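Local structure of signal transduction histidine kinase, LytS (Clostridium beijerinckii, 5XSJ) at residues 100-103 with 104-108. The protein is probably a membrane-bound sensor histidine kinase that phosphorylates a histidine with ATP in two-component signalling, this fragment being an all-helical N-terminal part without the kinase domain. Numbering follows the deposited sequence.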
loop_
_atom_site.group_PDB
_atom_site.type_symbol
_atom_site.label_atom_id
_atom_site.label_comp_id
_atom_site.label_asym_id
_atom_site.label_seq_id
_atom_site.Cartn_x
_atom_site.Cartn_y
_atom_site.Cartn_z
ATOM N N ASN B 100 -10.254 -4.530 27.155
ATOM C CA ASN B 100 -11.331 -3.673 27.651
ATOM C C ASN B 100 -12.633 -3.819 26.879
ATOM O O ASN B 100 -13.600 -3.108 27.152
ATOM C CB ASN B 100 -10.913 -2.207 27.599
ATOM C CG ASN B 100 -10.430 -1.708 28.924
ATOM O OD1 ASN B 100 -11.234 -1.369 29.797
ATOM N ND2 ASN B 100 -9.109 -1.654 29.096
ATOM N N LYS B 101 -12.636 -4.718 25.898
ATOM C CA LYS B 101 -13.802 -4.982 25.049
ATOM C C LYS B 101 -14.353 -3.711 24.410
ATOM O O LYS B 101 -15.554 -3.464 24.408
ATOM C CB LYS B 101 -14.877 -5.710 25.856
ATOM C CG LYS B 101 -14.404 -7.084 26.324
ATOM C CD LYS B 101 -15.464 -7.827 27.115
ATOM C CE LYS B 101 -16.636 -8.245 26.234
ATOM N NZ LYS B 101 -17.776 -8.759 27.053
ATOM N N GLU B 102 -13.454 -2.906 23.859
ATOM C CA GLU B 102 -13.843 -1.685 23.180
ATOM C C GLU B 102 -14.153 -1.935 21.713
ATOM O O GLU B 102 -13.743 -2.947 21.141
ATOM C CB GLU B 102 -12.746 -0.634 23.322
ATOM C CG GLU B 102 -12.462 -0.298 24.779
ATOM C CD GLU B 102 -11.517 0.870 24.942
ATOM O OE1 GLU B 102 -10.878 1.280 23.945
ATOM O OE2 GLU B 102 -11.420 1.384 26.077
ATOM N N GLY B 103 -14.891 -1.009 21.114
ATOM C CA GLY B 103 -15.236 -1.094 19.707
ATOM C C GLY B 103 -13.985 -1.104 18.857
ATOM O O GLY B 103 -13.015 -0.402 19.172
ATOM N N TYR B 104 -14.008 -1.914 17.796
ATOM C CA TYR B 104 -12.917 -2.006 16.809
ATOM C C TYR B 104 -12.432 -0.638 16.373
ATOM O O TYR B 104 -11.235 -0.426 16.191
ATOM C CB TYR B 104 -13.381 -2.817 15.595
ATOM C CG TYR B 104 -12.358 -3.037 14.485
ATOM C CD1 TYR B 104 -11.022 -3.332 14.770
ATOM C CD2 TYR B 104 -12.745 -2.993 13.148
ATOM C CE1 TYR B 104 -10.093 -3.552 13.747
ATOM C CE2 TYR B 104 -11.828 -3.215 12.118
ATOM C CZ TYR B 104 -10.509 -3.495 12.424
ATOM O OH TYR B 104 -9.623 -3.717 11.405
ATOM N N VAL B 105 -13.370 0.289 16.225
ATOM C CA VAL B 105 -13.066 1.661 15.838
ATOM C C VAL B 105 -12.024 2.297 16.764
ATOM O O VAL B 105 -11.254 3.167 16.343
ATOM C CB VAL B 105 -14.361 2.535 15.816
ATOM C CG1 VAL B 105 -14.944 2.708 17.231
ATOM C CG2 VAL B 105 -14.096 3.881 15.166
ATOM N N PHE B 106 -11.966 1.840 18.011
ATOM C CA PHE B 106 -11.020 2.408 18.967
ATOM C C PHE B 106 -9.603 1.841 18.870
ATOM O O PHE B 106 -8.666 2.493 19.322
ATOM C CB PHE B 106 -11.554 2.249 20.396
ATOM C CG PHE B 106 -12.787 3.063 20.648
ATOM C CD1 PHE B 106 -12.725 4.455 20.634
ATOM C CD2 PHE B 106 -14.018 2.452 20.856
ATOM C CE1 PHE B 106 -13.864 5.222 20.837
ATOM C CE2 PHE B 106 -15.166 3.215 21.069
ATOM C CZ PHE B 106 -15.088 4.600 21.060
ATOM N N TYR B 107 -9.425 0.652 18.290
ATOM C CA TYR B 107 -8.061 0.139 18.136
ATOM C C TYR B 107 -7.661 -0.188 16.700
ATOM O O TYR B 107 -6.601 -0.771 16.476
ATOM C CB TYR B 107 -7.841 -1.091 19.021
ATOM C CG TYR B 107 -8.792 -2.248 18.828
ATOM C CD1 TYR B 107 -8.493 -3.284 17.945
ATOM C CD2 TYR B 107 -9.964 -2.338 19.570
ATOM C CE1 TYR B 107 -9.349 -4.360 17.787
ATOM C CE2 TYR B 107 -10.832 -3.411 19.420
ATOM C CZ TYR B 107 -10.522 -4.418 18.527
ATOM O OH TYR B 107 -11.380 -5.482 18.372
ATOM N N TYR B 108 -8.490 0.212 15.740
ATOM C CA TYR B 108 -8.210 -0.029 14.332
ATOM C C TYR B 108 -6.846 0.527 13.927
ATOM O O TYR B 108 -6.025 -0.187 13.360
ATOM C CB TYR B 108 -9.307 0.575 13.456
ATOM C CG TYR B 108 -8.974 0.560 11.985
ATOM C CD1 TYR B 108 -9.151 -0.589 11.224
ATOM C CD2 TYR B 108 -8.468 1.697 11.354
ATOM C CE1 TYR B 108 -8.831 -0.610 9.866
ATOM C CE2 TYR B 108 -8.149 1.688 10.006
ATOM C CZ TYR B 108 -8.331 0.534 9.265
ATOM O OH TYR B 108 -8.005 0.536 7.921
HETATM O O HOH W 1 -14.078 -4.945 18.828
#
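Gly103 and Phe106 are joined by the one direct hydrogen bond between residues 100-103 and 104-108. Phe106 N donates to Gly103 O at 2.7 Å, with an N-H...O angle of 155°. Gly103 O thus accepts from the residue three further on, in an i to i+3 turn. The bond closes this tight turn where the chain enters the helix.

A water makes a second, indirect link. It donates to Glu102 O at 3.1 Å and accepts from Tyr107 OH at 2.8 Å. The Tyr107 ring also turns its edge to the same carbonyl, with CE2 3.4 Å from Glu102 O. Tyr107 CG is flanked by both its backbone N and its carbonyl carbon (chi1 56°), and this turns the ring back over the loop. Tyr104 CA lies against one face of this ring, nearer its rim than its centre. The bridging water and the packing on Thr94 and Ala97 of helix 73-99 probably help to hold the Tyr107 side chain in place.

The remaining contacts are packing. Phe106 folds back on the loop, with CD2 3.6 Å from Gly103 N, which lies in the ring plane at its edge. Val105 CG1 sits over one face of the Phe106 ring, near the rim. The extended Glu102 side chain crosses Phe106 at about a right angle and brings OE1 3.7 Å from Phe106 CB.

Lys101, with positive phi, ends helix 73-99 in a Schellman motif. An acidic side chain of another protein's chain accepts a hydrogen bond from Tyr104 N. Residues 100-103 form the short connection of an antiparallel helical hairpin, joining helices 73-99 and 104-133 at one end of the four-helix bundle.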